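Local coordinates for protein Pre-mRNA-splicing factor 38 (Chaetomium thermophilum, PDB 5F5T) that is probably required for pre-mRNA splicing, as a nuclear spliceosomal protein of the PRP38 family, at residues P26-G31 with R128-D133; E44-S49 with Q83-F88; R67-V72 with E114-L119. All blocks are in the same frame, centred on the assembly; numbering follows the deposited sequence.

How the interactions relate
Interactions 1 and 3 both use helix 117-130, one at its C-terminal end and the other at its start, on opposite sides of the chain's centre with their own centres about 23 Å apart. Interactions 2 and 3 touch directly, Pro87 packing on the backbone of His71 and Phe88 on that of Tyr118. Each contact has a buried part (Thr130 and Arg131; Ile46 and Pro85; Val68, Val72 and Leu119) and a surface edge (Pro29; Gln83; Val69). A loop meets a helix end through amide-to-carbonyl bonds in interaction 1, a helix beside a short strand combines an arginine-carbonyl bond with proline packing in interaction 2, and in interaction 3 a helix end meets the junction of helices 102-115 and 117-130 through wholly apolar packing.

Interaction 1: residues P26-G31 with R128-D133; sequences PLAPNG and RLTRPD
Two donors of Asn30 reach consecutive carbonyls at the C-terminal end of helix 117-130. Its backbone N gives a hydrogen bond to Thr130 O (3.1 Å, 136° at the hydrogen), coming from above the carbonyl plane rather than along a lone pair. Its side-chain ND2 lies 3.0 Å from Leu129 O, a weak bond with an angle of only 124°. With CG between the backbone N and the carbonyl carbon (chi1 62°), the amide folds back over the helix end, and OD1 accepts from Leu32 N.

The type I turn from Ala28 to Gly31, closed by Gly31 N to Ala28 O at 2.7 Å, brings Pro29 against the same end. Pro29 CG sits 3.5 Å above the centre of one face of the Arg131 guanidinium. That group is held by NH1 to Thr130 OG1 (3.1 Å), itself also hydrogen-bonded to Tyr126 O, and by a salt bridge from NH2 to Asp102. Farther out, Pro29 CB meets Pro132 CD at 3.9 Å, and Ala28 CB faces Thr130 CB.

The chain leaves helical geometry at Arg131, and at the last carbonyls, Leu129 O and Thr130 O, the backbone N of Asn30, and more weakly its ND2, take the place of helical donors.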
loop_
_atom_site.group_PDB
_atom_site.type_symbol
_atom_site.label_atom_id
_atom_site.label_comp_id
_atom_site.label_asym_id
_atom_site.label_seq_id
_atom_site.Cartn_x
_atom_site.Cartn_y
_atom_site.Cartn_z
ATOM N N PRO A 26 4.140 21.882 8.939
ATOM C CA PRO A 26 3.154 21.093 9.684
ATOM C C PRO A 26 3.342 19.607 9.403
ATOM O O PRO A 26 3.562 19.233 8.250
ATOM C CB PRO A 26 1.817 21.602 9.146
ATOM C CG PRO A 26 2.131 22.121 7.787
ATOM C CD PRO A 26 3.521 22.680 7.867
ATOM N N LEU A 27 3.245 18.773 10.431
ATOM C CA LEU A 27 3.553 17.357 10.281
ATOM C C LEU A 27 2.372 16.565 9.718
ATOM O O LEU A 27 1.223 17.004 9.789
ATOM C CB LEU A 27 3.996 16.764 11.620
ATOM C CG LEU A 27 5.505 16.634 11.846
ATOM C CD1 LEU A 27 6.220 17.943 11.543
ATOM C CD2 LEU A 27 5.800 16.188 13.272
ATOM N N ALA A 28 2.672 15.407 9.142
ATOM C CA ALA A 28 1.643 14.480 8.687
ATOM C C ALA A 28 0.965 13.840 9.895
ATOM O O ALA A 28 1.554 13.784 10.976
ATOM C CB ALA A 28 2.247 13.422 7.779
ATOM N N PRO A 29 -0.285 13.372 9.729
ATOM C CA PRO A 29 -1.029 12.766 10.843
ATOM C C PRO A 29 -0.302 11.597 11.519
ATOM O O PRO A 29 -0.593 11.301 12.677
ATOM C CB PRO A 29 -2.320 12.275 10.181
ATOM C CG PRO A 29 -2.483 13.107 8.966
ATOM C CD PRO A 29 -1.128 13.581 8.538
ATOM N N ASN A 30 0.628 10.954 10.817
ATOM C CA ASN A 30 1.433 9.888 11.411
ATOM C C ASN A 30 2.670 10.432 12.127
ATOM O O ASN A 30 3.506 9.671 12.614
ATOM C CB ASN A 30 1.848 8.862 10.349
ATOM C CG ASN A 30 2.715 9.461 9.257
ATOM O OD1 ASN A 30 3.006 10.657 9.259
ATOM N ND2 ASN A 30 3.143 8.621 8.320
ATOM N N GLY A 31 2.795 11.755 12.157
ATOM C CA GLY A 31 3.891 12.411 12.844
ATOM C C GLY A 31 5.164 12.535 12.031
ATOM O O GLY A 31 6.227 12.824 12.578
ATOM N N ARG A 128 -1.083 5.793 2.724
ATOM C CA ARG A 128 -0.083 4.895 3.291
ATOM C C ARG A 128 1.141 5.682 3.752
ATOM O O ARG A 128 1.765 5.357 4.764
ATOM C CB ARG A 128 0.326 3.824 2.276
ATOM C CG ARG A 128 1.501 2.969 2.724
ATOM C CD ARG A 128 1.078 2.059 3.869
ATOM N NE ARG A 128 2.155 1.194 4.345
ATOM C CZ ARG A 128 3.169 1.595 5.106
ATOM N NH1 ARG A 128 3.263 2.860 5.486
ATOM N NH2 ARG A 128 4.095 0.727 5.482
ATOM N N LEU A 129 1.481 6.717 2.993
ATOM C CA LEU A 129 2.612 7.572 3.329
ATOM C C LEU A 129 2.387 8.438 4.570
ATOM O O LEU A 129 3.309 8.629 5.362
ATOM C CB LEU A 129 2.958 8.473 2.143
ATOM C CG LEU A 129 3.504 7.768 0.902
ATOM C CD1 LEU A 129 3.778 8.778 -0.204
ATOM C CD2 LEU A 129 4.751 6.967 1.234
ATOM N N THR A 130 1.176 8.970 4.736
ATOM C CA THR A 130 0.962 10.044 5.712
ATOM C C THR A 130 0.055 9.744 6.907
ATOM O O THR A 130 -0.105 10.595 7.781
ATOM C CB THR A 130 0.365 11.284 5.016
ATOM O OG1 THR A 130 -0.942 10.966 4.518
ATOM C CG2 THR A 130 1.252 11.730 3.869
ATOM N N ARG A 131 -0.524 8.550 6.966
ATOM C CA ARG A 131 -1.569 8.275 7.951
ATOM C C ARG A 131 -1.148 7.222 8.965
ATOM O O ARG A 131 -0.340 6.356 8.654
ATOM C CB ARG A 131 -2.855 7.824 7.254
ATOM C CG ARG A 131 -3.981 8.838 7.302
ATOM C CD ARG A 131 -3.592 10.090 6.556
ATOM N NE ARG A 131 -4.600 11.138 6.662
ATOM C CZ ARG A 131 -4.455 12.353 6.145
ATOM N NH1 ARG A 131 -3.344 12.662 5.490
ATOM N NH2 ARG A 131 -5.418 13.257 6.280
ATOM N N PRO A 132 -1.682 7.307 10.196
ATOM C CA PRO A 132 -1.397 6.317 11.244
ATOM C C PRO A 132 -1.803 4.903 10.819
ATOM O O PRO A 132 -2.721 4.747 10.007
ATOM C CB PRO A 132 -2.248 6.802 12.421
ATOM C CG PRO A 132 -2.381 8.272 12.189
ATOM C CD PRO A 132 -2.520 8.407 10.703
ATOM N N ASP A 133 -1.128 3.893 11.365
ATOM C CA ASP A 133 -1.239 2.536 10.839
ATOM C C ASP A 133 -2.652 1.956 10.911
ATOM O O ASP A 133 -3.139 1.382 9.932
ATOM C CB ASP A 133 -0.264 1.605 11.574
ATOM C CG ASP A 133 -0.313 1.772 13.082
ATOM O OD1 ASP A 133 -1.249 2.432 13.577
ATOM O OD2 ASP A 133 0.584 1.238 13.771
#

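Interaction 2: residues E44-S49 with Q83-F88; sequences ERIVES and QKPSPF
Gln83 O is gripped by two nitrogens of Arg45. The bond from Arg45 NE to Gln83 O is 3.2 Å long with an angle of 152° at the hydrogen, while Arg45 NH2 to Gln83 O, at 3.4 Å, is weak. The oxygen lies at the edge of the guanidinium, close to its plane, and the NE donor is tilted 27° from the plane of the Gln83 carbonyl. Bends at chi2 and chi3 curl the arginine chain back, carrying NE within 3.4 Å of Gln83 CB as well. NH2, on the Gln83 side, also makes a weak bond to Thr82 O. NH1, apart from these, forms a salt bridge with Glu48 one turn along the same helix. Without the guanidinium, as with an alanine here, Gln83 O would probably lose its side-chain donors and Glu48 its positive partner.

Pro85 supplies the apolar half. Its CG rests 3.7 Å from Ile46 CA, against the helix backbone, and its CB meets Ile46 CG1 at 3.8 Å, the two side chains crossing at a slant. Ser49 CB closes on Pro85 CG at 3.8 Å. The serine itself is fixed at the helix end: its OG bonds to Ile46 O in the carbonyl plane, on a lone pair, and also caps Trp52 N, so the hydroxyl ties the end of one helix to the start of the next.

The contact thus sets the last turn of helix 40-48 against strand 84-85, just ahead of helix 87-98. Ile46 continues inward onto Leu89, Cys90 and Phe93 of that helix and Trp52 of helix 50-55, and the strand pairs antiparallel with 78-79 in a short hairpin.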
loop_
_atom_site.group_PDB
_atom_site.type_symbol
_atom_site.label_atom_id
_atom_site.label_comp_id
_atom_site.label_asym_id
_atom_site.label_seq_id
_atom_site.Cartn_x
_atom_site.Cartn_y
_atom_site.Cartn_z
ATOM N N GLU A 44 15.045 15.027 -5.723
ATOM C CA GLU A 44 15.853 15.672 -6.747
ATOM C C GLU A 44 15.398 15.232 -8.131
ATOM O O GLU A 44 15.154 16.068 -9.000
ATOM C CB GLU A 44 17.337 15.347 -6.557
ATOM C CG GLU A 44 17.925 15.825 -5.240
ATOM C CD GLU A 44 19.321 15.281 -4.999
ATOM O OE1 GLU A 44 19.943 14.788 -5.965
ATOM O OE2 GLU A 44 19.797 15.345 -3.847
ATOM N N ARG A 45 15.284 13.921 -8.331
ATOM C CA ARG A 45 14.872 13.385 -9.627
ATOM C C ARG A 45 13.530 13.965 -10.062
ATOM O O ARG A 45 13.326 14.265 -11.241
ATOM C CB ARG A 45 14.779 11.856 -9.584
ATOM C CG ARG A 45 16.063 11.148 -9.183
ATOM C CD ARG A 45 17.230 11.575 -10.049
ATOM N NE ARG A 45 16.965 11.330 -11.463
ATOM C CZ ARG A 45 17.405 12.100 -12.454
ATOM N NH1 ARG A 45 18.137 13.172 -12.189
ATOM N NH2 ARG A 45 17.110 11.793 -13.710
ATOM N N ILE A 46 12.626 14.132 -9.100
ATOM C CA ILE A 46 11.311 14.701 -9.377
ATOM C C ILE A 46 11.340 16.182 -9.730
ATOM O O ILE A 46 10.828 16.578 -10.773
ATOM C CB ILE A 46 10.361 14.513 -8.181
ATOM C CG1 ILE A 46 10.039 13.036 -7.989
ATOM C CG2 ILE A 46 9.066 15.275 -8.393
ATOM C CD1 ILE A 46 9.132 12.794 -6.836
ATOM N N VAL A 47 11.949 17.000 -8.876
ATOM C CA VAL A 47 11.876 18.449 -9.066
ATOM C C VAL A 47 12.631 18.888 -10.318
ATOM O O VAL A 47 12.314 19.916 -10.918
ATOM C CB VAL A 47 12.415 19.220 -7.838
ATOM C CG1 VAL A 47 11.555 18.925 -6.615
ATOM C CG2 VAL A 47 13.874 18.879 -7.570
ATOM N N GLU A 48 13.646 18.116 -10.690
ATOM C CA GLU A 48 14.386 18.340 -11.927
ATOM C C GLU A 48 13.620 17.865 -13.168
ATOM O O GLU A 48 13.912 18.288 -14.284
ATOM C CB GLU A 48 15.755 17.663 -11.837
ATOM C CG GLU A 48 16.702 18.374 -10.873
ATOM C CD GLU A 48 17.845 17.497 -10.401
ATOM O OE1 GLU A 48 17.806 16.274 -10.653
ATOM O OE2 GLU A 48 18.782 18.032 -9.770
ATOM N N SER A 49 12.654 16.971 -12.966
ATOM C CA SER A 49 11.953 16.322 -14.075
ATOM C C SER A 49 11.114 17.302 -14.884
ATOM O O SER A 49 10.617 18.302 -14.362
ATOM C CB SER A 49 11.049 15.194 -13.573
ATOM O OG SER A 49 9.880 15.716 -12.963
ATOM N N GLN A 83 16.640 7.539 -14.845
ATOM C CA GLN A 83 15.998 7.668 -13.540
ATOM C C GLN A 83 14.810 8.624 -13.580
ATOM O O GLN A 83 14.709 9.532 -12.756
ATOM C CB GLN A 83 17.006 8.139 -12.489
ATOM C CG GLN A 83 18.091 7.134 -12.153
ATOM C CD GLN A 83 17.548 5.904 -11.456
ATOM O OE1 GLN A 83 16.977 5.013 -12.087
ATOM N NE2 GLN A 83 17.717 5.852 -10.139
ATOM N N LYS A 84 13.926 8.435 -14.551
ATOM C CA LYS A 84 12.753 9.293 -14.666
ATOM C C LYS A 84 11.670 8.882 -13.680
ATOM O O LYS A 84 11.277 7.716 -13.633
ATOM C CB LYS A 84 12.193 9.282 -16.084
ATOM C CG LYS A 84 10.982 10.184 -16.234
ATOM C CD LYS A 84 10.788 10.652 -17.663
ATOM C CE LYS A 84 10.400 9.515 -18.572
ATOM N NZ LYS A 84 9.911 10.022 -19.884
ATOM N N PRO A 85 11.189 9.842 -12.879
ATOM C CA PRO A 85 10.081 9.573 -11.963
ATOM C C PRO A 85 8.763 9.609 -12.716
ATOM O O PRO A 85 8.583 10.465 -13.583
ATOM C CB PRO A 85 10.171 10.717 -10.956
ATOM C CG PRO A 85 10.767 11.838 -11.734
ATOM C CD PRO A 85 11.699 11.217 -12.742
ATOM N N SER A 86 7.856 8.696 -12.395
ATOM C CA SER A 86 6.575 8.645 -13.084
ATOM C C SER A 86 5.756 9.870 -12.725
ATOM O O SER A 86 5.948 10.453 -11.656
ATOM C CB SER A 86 5.807 7.381 -12.712
ATOM O OG SER A 86 5.419 7.417 -11.349
ATOM N N PRO A 87 4.844 10.274 -13.621
ATOM C CA PRO A 87 3.907 11.347 -13.283
ATOM C C PRO A 87 3.167 11.030 -11.987
ATOM O O PRO A 87 2.892 11.922 -11.190
ATOM C CB PRO A 87 2.956 11.356 -14.479
ATOM C CG PRO A 87 3.825 10.913 -15.622
ATOM C CD PRO A 87 4.676 9.822 -15.015
ATOM N N PHE A 88 2.886 9.749 -11.778
ATOM C CA PHE A 88 2.239 9.276 -10.562
ATOM C C PHE A 88 3.039 9.665 -9.319
ATOM O O PHE A 88 2.492 10.228 -8.363
ATOM C CB PHE A 88 2.051 7.761 -10.646
ATOM C CG PHE A 88 1.401 7.154 -9.437
ATOM C CD1 PHE A 88 0.025 7.149 -9.307
ATOM C CD2 PHE A 88 2.165 6.537 -8.460
ATOM C CE1 PHE A 88 -0.576 6.575 -8.206
ATOM C CE2 PHE A 88 1.566 5.959 -7.356
ATOM C CZ PHE A 88 0.194 5.979 -7.230
#

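Interaction 3: residues R67-V72 with E114-L119; sequences RVVEHV and EKFKYL
Val68, Tyr118 and Val69 give up the most surface in this contact, and each touches with carbon atoms of its own side chain. Val68 turns its CG1 to the first turn of helix 117-130: the methyl lies over the backbone between Tyr118 and Leu119, 3.6 Å from Leu119 N, a backbone nitrogen, and 4.0 Å from Tyr118 CB. With CG1 anti to the backbone N (chi1 167°), CG1 lies over the Leu119 backbone and CG2 comes up to Leu119 CD1 at 4.2 Å. The Val68 and Leu119 side chains cross at about a right angle.

Val69 makes a CH-pi contact with Phe116. Its CG2 stands 3.4 Å from the ring centroid and only 6° off the ring normal, so the methyl is centred over the face rather than near the rim. The opposite face is covered by Lys115 CB, and the ring is therefore sandwiched between a methyl from helix 61-71 and a methylene from the end of helix 102-115.

Tyr118 is reached near its base. Val72 CG2 approaches its CB at 3.4 Å and meets the ring obliquely, the two side chains running past each other in opposite directions. The phenol end points elsewhere, its OH bonded to Arg151 N, while Leu150 and Val75 also touch this side chain. Leu91 of helix 87-98 packs on both Val68 and Val72.

Outside the two segments, Lys117 NZ pairs with an acidic side chain of another protein's chain, and Tyr118 packs on a polar side chain of the same neighbouring protein. The union of the two segments rests on shape and dispersion: methyls fitted to a ring face and to the backbone at the start of helix 117-130, with the polar groups of Tyr118 and Lys117 engaged outside it.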
loop_
_atom_site.group_PDB
_atom_site.type_symbol
_atom_site.label_atom_id
_atom_site.label_comp_id
_atom_site.label_asym_id
_atom_site.label_seq_id
_atom_site.Cartn_x
_atom_site.Cartn_y
_atom_site.Cartn_z
ATOM N N ARG A 67 -4.785 16.428 -13.545
ATOM C CA ARG A 67 -3.474 15.906 -13.918
ATOM C C ARG A 67 -3.452 14.389 -13.906
ATOM O O ARG A 67 -2.813 13.772 -14.748
ATOM C CB ARG A 67 -2.377 16.428 -12.980
ATOM C CG ARG A 67 -2.103 17.923 -13.062
ATOM C CD ARG A 67 -1.855 18.383 -14.481
ATOM N NE ARG A 67 -2.650 19.569 -14.782
ATOM C CZ ARG A 67 -2.202 20.815 -14.696
ATOM N NH1 ARG A 67 -0.949 21.050 -14.333
ATOM N NH2 ARG A 67 -3.007 21.826 -14.984
ATOM N N VAL A 68 -4.115 13.786 -12.928
ATOM C CA VAL A 68 -4.160 12.334 -12.871
ATOM C C VAL A 68 -4.872 11.770 -14.093
ATOM O O VAL A 68 -4.354 10.872 -14.758
ATOM C CB VAL A 68 -4.844 11.826 -11.593
ATOM C CG1 VAL A 68 -5.150 10.342 -11.708
ATOM C CG2 VAL A 68 -3.960 12.104 -10.385
ATOM N N VAL A 69 -6.044 12.314 -14.406
ATOM C CA VAL A 69 -6.795 11.833 -15.564
ATOM C C VAL A 69 -5.996 12.051 -16.851
ATOM O O VAL A 69 -5.927 11.181 -17.721
ATOM C CB VAL A 69 -8.162 12.527 -15.672
ATOM C CG1 VAL A 69 -8.821 12.218 -17.006
ATOM C CG2 VAL A 69 -9.057 12.099 -14.520
ATOM N N GLU A 70 -5.388 13.224 -16.954
ATOM C CA GLU A 70 -4.635 13.622 -18.138
ATOM C C GLU A 70 -3.332 12.846 -18.377
ATOM O O GLU A 70 -3.006 12.513 -19.514
ATOM C CB GLU A 70 -4.327 15.117 -18.040
ATOM C CG GLU A 70 -4.063 15.813 -19.355
ATOM C CD GLU A 70 -4.009 17.318 -19.185
ATOM O OE1 GLU A 70 -3.526 18.006 -20.108
ATOM O OE2 GLU A 70 -4.454 17.812 -18.123
ATOM N N HIS A 71 -2.581 12.574 -17.315
ATOM C CA HIS A 71 -1.175 12.217 -17.473
ATOM C C HIS A 71 -0.707 10.878 -16.905
ATOM O O HIS A 71 0.324 10.363 -17.337
ATOM C CB HIS A 71 -0.307 13.315 -16.851
ATOM C CG HIS A 71 -0.392 14.628 -17.561
ATOM N ND1 HIS A 71 0.042 14.797 -18.863
ATOM C CD2 HIS A 71 -0.848 15.833 -17.159
ATOM C CE1 HIS A 71 -0.154 16.049 -19.226
ATOM N NE2 HIS A 71 -0.691 16.704 -18.214
ATOM N N VAL A 72 -1.408 10.311 -15.932
ATOM C CA VAL A 72 -0.894 9.069 -15.363
ATOM C C VAL A 72 -1.570 7.858 -16.006
ATOM O O VAL A 72 -2.799 7.761 -16.096
ATOM C CB VAL A 72 -0.982 9.041 -13.806
ATOM C CG1 VAL A 72 -1.424 10.373 -13.264
ATOM C CG2 VAL A 72 -1.822 7.901 -13.287
ATOM N N GLU A 114 -13.786 5.991 -7.590
ATOM C CA GLU A 114 -14.831 5.268 -8.290
ATOM C C GLU A 114 -14.762 5.623 -9.767
ATOM O O GLU A 114 -14.778 4.736 -10.621
ATOM C CB GLU A 114 -16.212 5.596 -7.721
ATOM C CG GLU A 114 -17.144 4.398 -7.646
ATOM C CD GLU A 114 -16.685 3.366 -6.629
ATOM O OE1 GLU A 114 -16.813 3.628 -5.414
ATOM O OE2 GLU A 114 -16.195 2.293 -7.042
ATOM N N LYS A 115 -14.628 6.911 -10.076
ATOM C CA LYS A 115 -14.513 7.283 -11.489
ATOM C C LYS A 115 -13.128 7.004 -12.095
ATOM O O LYS A 115 -13.024 6.486 -13.211
ATOM C CB LYS A 115 -14.879 8.758 -11.682
ATOM C CG LYS A 115 -16.332 9.085 -11.344
ATOM C CD LYS A 115 -16.746 10.460 -11.860
ATOM C CE LYS A 115 -16.345 11.570 -10.900
ATOM N NZ LYS A 115 -16.196 12.889 -11.583
ATOM N N PHE A 116 -12.070 7.344 -11.364
ATOM C CA PHE A 116 -10.707 7.210 -11.883
ATOM C C PHE A 116 -9.810 6.368 -10.986
ATOM O O PHE A 116 -9.399 6.798 -9.898
ATOM C CB PHE A 116 -10.071 8.582 -12.081
ATOM C CG PHE A 116 -10.977 9.577 -12.743
ATOM C CD1 PHE A 116 -11.337 9.439 -14.078
ATOM C CD2 PHE A 116 -11.468 10.654 -12.031
ATOM C CE1 PHE A 116 -12.175 10.366 -14.684
ATOM C CE2 PHE A 116 -12.303 11.582 -12.628
ATOM C CZ PHE A 116 -12.658 11.438 -13.956
ATOM N N LYS A 117 -9.486 5.175 -11.473
ATOM C CA LYS A 117 -8.756 4.192 -10.686
ATOM C C LYS A 117 -7.370 4.673 -10.265
ATOM O O LYS A 117 -6.933 4.373 -9.162
ATOM C CB LYS A 117 -8.635 2.871 -11.453
ATOM C CG LYS A 117 -8.143 3.012 -12.881
ATOM C CD LYS A 117 -8.442 1.756 -13.681
ATOM C CE LYS A 117 -7.735 1.770 -15.013
ATOM N NZ LYS A 117 -7.848 0.431 -15.647
ATOM N N TYR A 118 -6.663 5.385 -11.138
ATOM C CA TYR A 118 -5.332 5.884 -10.789
ATOM C C TYR A 118 -5.416 6.974 -9.717
ATOM O O TYR A 118 -4.486 7.160 -8.935
ATOM C CB TYR A 118 -4.596 6.385 -12.033
ATOM C CG TYR A 118 -4.122 5.241 -12.897
ATOM C CD1 TYR A 118 -3.077 4.428 -12.483
ATOM C CD2 TYR A 118 -4.760 4.933 -14.093
ATOM C CE1 TYR A 118 -2.655 3.361 -13.248
ATOM C CE2 TYR A 118 -4.346 3.859 -14.867
ATOM C CZ TYR A 118 -3.291 3.079 -14.437
ATOM O OH TYR A 118 -2.871 2.012 -15.195
ATOM N N LEU A 119 -6.535 7.689 -9.671
ATOM C CA LEU A 119 -6.747 8.658 -8.601
ATOM C C LEU A 119 -6.849 7.927 -7.262
ATOM O O LEU A 119 -6.322 8.390 -6.247
ATOM C CB LEU A 119 -8.003 9.494 -8.850
ATOM C CG LEU A 119 -8.275 10.583 -7.811
ATOM C CD1 LEU A 119 -7.031 11.449 -7.626
ATOM C CD2 LEU A 119 -9.453 11.438 -8.230
#